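Local structure of O-phospho-L-seryl-tRNA:Cys-tRNA synthase (Methanocaldococcus jannaschii DSM 2661, 5X6B) at residues W317-V328 and P343-F351. The protein probably converts O-phosphoserine attached to tRNA(Cys) into cysteine, using pyridoxal phosphate bound as a Schiff base to a lysine. Sequence-based numbering, arbitrary orientation.
Sequences WDEELKKTRYVV and PKEHDLIKF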
loop_
_atom_site.group_PDB
_atom_site.type_symbol
_atom_site.label_atom_id
_atom_site.label_comp_id
_atom_site.label_asym_id
_atom_site.label_seq_id
_atom_site.Cartn_x
_atom_site.Cartn_y
_atom_site.Cartn_z
ATOM N N TRP B 317 -7.941 5.715 -22.521
ATOM C CA TRP B 317 -6.848 4.900 -23.032
ATOM C C TRP B 317 -6.360 5.381 -24.399
ATOM O O TRP B 317 -5.180 5.226 -24.739
ATOM C CB TRP B 317 -7.298 3.437 -23.095
ATOM C CG TRP B 317 -6.372 2.514 -23.824
ATOM C CD1 TRP B 317 -6.661 1.783 -24.940
ATOM C CD2 TRP B 317 -5.015 2.212 -23.487
ATOM N NE1 TRP B 317 -5.568 1.044 -25.319
ATOM C CE2 TRP B 317 -4.544 1.287 -24.444
ATOM C CE3 TRP B 317 -4.151 2.629 -22.470
ATOM C CZ2 TRP B 317 -3.248 0.778 -24.418
ATOM C CZ3 TRP B 317 -2.863 2.121 -22.444
ATOM C CH2 TRP B 317 -2.424 1.205 -23.412
ATOM N N ASP B 318 -7.261 5.974 -25.178
ATOM C CA ASP B 318 -6.895 6.448 -26.510
ATOM C C ASP B 318 -5.914 7.617 -26.441
ATOM O O ASP B 318 -5.053 7.764 -27.309
ATOM C CB ASP B 318 -8.141 6.843 -27.303
ATOM C CG ASP B 318 -8.927 5.636 -27.800
ATOM O OD1 ASP B 318 -8.330 4.546 -27.959
ATOM O OD2 ASP B 318 -10.146 5.775 -28.031
ATOM N N GLU B 319 -6.029 8.434 -25.400
ATOM C CA GLU B 319 -5.131 9.570 -25.231
ATOM C C GLU B 319 -3.695 9.117 -24.967
ATOM O O GLU B 319 -2.742 9.754 -25.417
ATOM C CB GLU B 319 -5.628 10.472 -24.104
ATOM C CG GLU B 319 -7.029 11.014 -24.359
ATOM C CD GLU B 319 -7.595 11.795 -23.187
ATOM O OE1 GLU B 319 -6.913 11.887 -22.143
ATOM O OE2 GLU B 319 -8.734 12.299 -23.305
ATOM N N GLU B 320 -3.541 8.007 -24.251
ATOM C CA GLU B 320 -2.212 7.473 -23.964
ATOM C C GLU B 320 -1.622 6.812 -25.211
ATOM O O GLU B 320 -0.407 6.847 -25.426
ATOM C CB GLU B 320 -2.269 6.475 -22.805
ATOM C CG GLU B 320 -2.980 6.996 -21.565
ATOM C CD GLU B 320 -2.236 8.137 -20.888
ATOM O OE1 GLU B 320 -0.982 8.113 -20.858
ATOM O OE2 GLU B 320 -2.911 9.062 -20.386
ATOM N N LEU B 321 -2.480 6.206 -26.031
ATOM C CA LEU B 321 -2.031 5.657 -27.310
ATOM C C LEU B 321 -1.545 6.775 -28.224
ATOM O O LEU B 321 -0.541 6.631 -28.928
ATOM C CB LEU B 321 -3.145 4.859 -27.991
ATOM C CG LEU B 321 -3.468 3.526 -27.315
ATOM C CD1 LEU B 321 -4.596 2.805 -28.023
ATOM C CD2 LEU B 321 -2.225 2.667 -27.270
ATOM N N LYS B 322 -2.260 7.895 -28.190
ATOM C CA LYS B 322 -1.860 9.085 -28.934
ATOM C C LYS B 322 -0.469 9.558 -28.527
ATOM O O LYS B 322 0.340 9.920 -29.384
ATOM C CB LYS B 322 -2.875 10.207 -28.736
ATOM C CG LYS B 322 -2.535 11.470 -29.493
ATOM C CD LYS B 322 -3.616 12.518 -29.319
ATOM C CE LYS B 322 -3.221 13.812 -30.002
ATOM N NZ LYS B 322 -4.194 14.916 -29.752
ATOM N N LYS B 323 -0.188 9.549 -27.224
ATOM C CA LYS B 323 1.141 9.918 -26.742
ATOM C C LYS B 323 2.165 8.932 -27.266
ATOM O O LYS B 323 3.264 9.312 -27.681
ATOM C CB LYS B 323 1.198 9.952 -25.213
ATOM C CG LYS B 323 0.263 10.944 -24.543
ATOM C CD LYS B 323 0.353 10.787 -23.036
ATOM C CE LYS B 323 -0.713 11.592 -22.320
ATOM N NZ LYS B 323 -0.772 11.228 -20.875
ATOM N N THR B 324 1.780 7.660 -27.239
ATOM C CA THR B 324 2.643 6.568 -27.657
ATOM C C THR B 324 2.993 6.677 -29.135
ATOM O O THR B 324 4.165 6.622 -29.518
ATOM C CB THR B 324 1.966 5.211 -27.398
ATOM O OG1 THR B 324 1.637 5.097 -26.009
ATOM C CG2 THR B 324 2.873 4.065 -27.812
ATOM N N ARG B 325 1.966 6.833 -29.963
ATOM C CA ARG B 325 2.161 6.883 -31.404
ATOM C C ARG B 325 2.904 8.142 -31.825
ATOM O O ARG B 325 3.638 8.125 -32.811
ATOM C CB ARG B 325 0.820 6.785 -32.127
ATOM C CG ARG B 325 0.155 5.442 -31.919
ATOM C CD ARG B 325 -1.145 5.304 -32.675
ATOM N NE ARG B 325 -1.794 4.038 -32.349
ATOM C CZ ARG B 325 -2.983 3.662 -32.808
ATOM N NH1 ARG B 325 -3.665 4.454 -33.625
ATOM N NH2 ARG B 325 -3.489 2.489 -32.450
ATOM N N TYR B 326 2.723 9.225 -31.071
ATOM C CA TYR B 326 3.498 10.439 -31.297
ATOM C C TYR B 326 4.986 10.157 -31.134
ATOM O O TYR B 326 5.803 10.617 -31.927
ATOM C CB TYR B 326 3.071 11.552 -30.341
ATOM C CG TYR B 326 3.984 12.760 -30.376
ATOM C CD1 TYR B 326 3.873 13.714 -31.380
ATOM C CD2 TYR B 326 4.963 12.941 -29.405
ATOM C CE1 TYR B 326 4.711 14.814 -31.414
ATOM C CE2 TYR B 326 5.803 14.038 -29.433
ATOM C CZ TYR B 326 5.671 14.971 -30.435
ATOM O OH TYR B 326 6.509 16.057 -30.458
ATOM N N VAL B 327 5.325 9.394 -30.102
ATOM C CA VAL B 327 6.712 9.024 -29.833
ATOM C C VAL B 327 7.284 8.150 -30.943
ATOM O O VAL B 327 8.392 8.401 -31.426
ATOM C CB VAL B 327 6.842 8.284 -28.480
ATOM C CG1 VAL B 327 8.245 7.744 -28.295
ATOM C CG2 VAL B 327 6.462 9.211 -27.326
ATOM N N VAL B 328 6.530 7.130 -31.349
ATOM C CA VAL B 328 6.972 6.231 -32.415
ATOM C C VAL B 328 7.199 6.981 -33.725
ATOM O O VAL B 328 8.276 6.890 -34.319
ATOM C CB VAL B 328 5.963 5.087 -32.660
ATOM C CG1 VAL B 328 6.265 4.388 -33.978
ATOM C CG2 VAL B 328 5.997 4.091 -31.510
ATOM N N PRO B 343 -0.016 -0.224 -36.137
ATOM C CA PRO B 343 0.441 0.761 -35.155
ATOM C C PRO B 343 0.249 0.276 -33.720
ATOM O O PRO B 343 -0.491 -0.684 -33.499
ATOM C CB PRO B 343 -0.451 1.964 -35.442
ATOM C CG PRO B 343 -1.733 1.346 -35.886
ATOM C CD PRO B 343 -1.351 0.113 -36.665
ATOM N N LYS B 344 0.896 0.938 -32.766
ATOM C CA LYS B 344 0.809 0.541 -31.366
ATOM C C LYS B 344 -0.620 0.588 -30.846
ATOM O O LYS B 344 -1.312 1.592 -30.995
ATOM C CB LYS B 344 1.697 1.432 -30.498
ATOM C CG LYS B 344 3.190 1.227 -30.690
ATOM C CD LYS B 344 3.605 -0.217 -30.449
ATOM C CE LYS B 344 3.258 -0.698 -29.047
ATOM N NZ LYS B 344 3.783 -2.076 -28.804
ATOM N N GLU B 345 -1.061 -0.517 -30.252
ATOM C CA GLU B 345 -2.326 -0.544 -29.530
ATOM C C GLU B 345 -2.018 -0.733 -28.047
ATOM O O GLU B 345 -2.866 -1.163 -27.267
ATOM C CB GLU B 345 -3.244 -1.650 -30.055
ATOM C CG GLU B 345 -4.336 -1.158 -31.008
ATOM C CD GLU B 345 -5.270 -0.136 -30.378
ATOM O OE1 GLU B 345 -5.640 -0.304 -29.195
ATOM O OE2 GLU B 345 -5.629 0.842 -31.071
ATOM N N HIS B 346 -0.783 -0.401 -27.680
ATOM C CA HIS B 346 -0.338 -0.407 -26.293
ATOM C C HIS B 346 0.792 0.607 -26.148
ATOM O O HIS B 346 1.386 1.021 -27.140
ATOM C CB HIS B 346 0.124 -1.803 -25.874
ATOM C CG HIS B 346 0.376 -1.949 -24.402
ATOM N ND1 HIS B 346 1.632 -1.812 -23.847
ATOM C CD2 HIS B 346 -0.458 -2.244 -23.381
ATOM C CE1 HIS B 346 1.556 -2.014 -22.543
ATOM N NE2 HIS B 346 0.301 -2.279 -22.231
ATOM N N ASP B 347 1.095 0.995 -24.914
ATOM C CA ASP B 347 2.073 2.054 -24.657
ATOM C C ASP B 347 3.516 1.551 -24.558
ATOM O O ASP B 347 4.457 2.343 -24.598
ATOM C CB ASP B 347 1.689 2.788 -23.376
ATOM C CG ASP B 347 1.539 1.846 -22.199
ATOM O OD1 ASP B 347 2.566 1.327 -21.716
ATOM O OD2 ASP B 347 0.387 1.569 -21.790
ATOM N N LEU B 348 3.695 0.240 -24.428
ATOM C CA LEU B 348 5.039 -0.315 -24.344
ATOM C C LEU B 348 5.666 -0.326 -25.731
ATOM O O LEU B 348 5.203 -1.032 -26.623
ATOM C CB LEU B 348 5.010 -1.727 -23.748
ATOM C CG LEU B 348 6.303 -2.339 -23.184
ATOM C CD1 LEU B 348 5.978 -3.607 -22.411
ATOM C CD2 LEU B 348 7.356 -2.633 -24.247
ATOM N N ILE B 349 6.735 0.440 -25.907
ATOM C CA ILE B 349 7.402 0.504 -27.199
ATOM C C ILE B 349 8.775 -0.151 -27.169
ATOM O O ILE B 349 9.580 0.117 -26.276
ATOM C CB ILE B 349 7.575 1.961 -27.674
ATOM C CG1 ILE B 349 6.260 2.730 -27.574
ATOM C CG2 ILE B 349 8.105 1.999 -29.095
ATOM C CD1 ILE B 349 6.420 4.213 -27.854
ATOM N N LYS B 350 9.044 -1.002 -28.154
ATOM C CA LYS B 350 10.388 -1.535 -28.336
ATOM C C LYS B 350 10.979 -1.076 -29.667
ATOM O O LYS B 350 10.490 -1.440 -30.738
ATOM C CB LYS B 350 10.385 -3.059 -28.257
ATOM C CG LYS B 350 11.777 -3.671 -28.304
ATOM C CD LYS B 350 11.721 -5.178 -28.126
ATOM C CE LYS B 350 13.106 -5.791 -28.096
ATOM N NZ LYS B 350 13.043 -7.266 -27.905
ATOM N N PHE B 351 12.029 -0.265 -29.588
ATOM C CA PHE B 351 12.711 0.233 -30.773
ATOM C C PHE B 351 13.960 -0.573 -31.078
ATOM O O PHE B 351 14.728 -0.907 -30.175
ATOM C CB PHE B 351 13.121 1.704 -30.607
ATOM C CG PHE B 351 11.977 2.678 -30.638
ATOM C CD1 PHE B 351 11.210 2.836 -31.780
ATOM C CD2 PHE B 351 11.700 3.474 -29.535
ATOM C CE1 PHE B 351 10.167 3.745 -31.812
ATOM C CE2 PHE B 351 10.661 4.383 -29.561
ATOM C CZ PHE B 351 9.893 4.520 -30.702
#
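Arg325 on helix 317-331 and the carbonyl of Lys344 show how one arginine can pin a loop to a helix. The arginine's chain, extended from CG to NE, brings the guanidinium side-on to this oxygen. Arg325 NE donates to Lys344 O at 2.8 Å, in the carbonyl plane, and NH2 donates to the same atom from above that plane. The two bonds, bent to about 145°, should restrict rotation of the group. Arg325 NH2 also forms a salt bridge with Glu345 OE2 at 3.0 Å, the carboxylate turned 83° from the guanidinium, while Pro343 CB lies over one guanidinium face. Within the helix, Thr324 OG1 hydrogen-bonds to Glu320 O, a carbonyl that also accepts from Thr324 N on its opposite face.

Trp317 meets the loop through its edge. Glu345 O and Asp347 OD2 lie in the ring plane, the latter 3.3 Å from Trp317 CH2. Asp347 is itself anchored by Arg236 and Ser393 through OD1. Leu321 directs CD2 at His346 N and CD1 at the Glu345 carboxylate.

Strands 337-338, 349-352 and 389-392 form a three-stranded antiparallel sheet with helix 317-331 packed against it, consistent with the small C-terminal domain of a fold-type I pyridoxal phosphate enzyme. The segment 317-328 of this helix runs nearly parallel to strand 349-351, their axes 10.3 Å apart at closest approach.

Between helix and strand the contacts are apolar. With Thr324 CG2 anti to the backbone N, this methyl faces Ile349 CD1 at 3.6 Å. Val328 CG2 meets the same Ile349 CD1 at 3.7 Å. Farther along the strand, the edge of the Phe351 ring abuts the helix, its CZ 3.8 Å from Val328 CA, and Phe336 meets the ring as well.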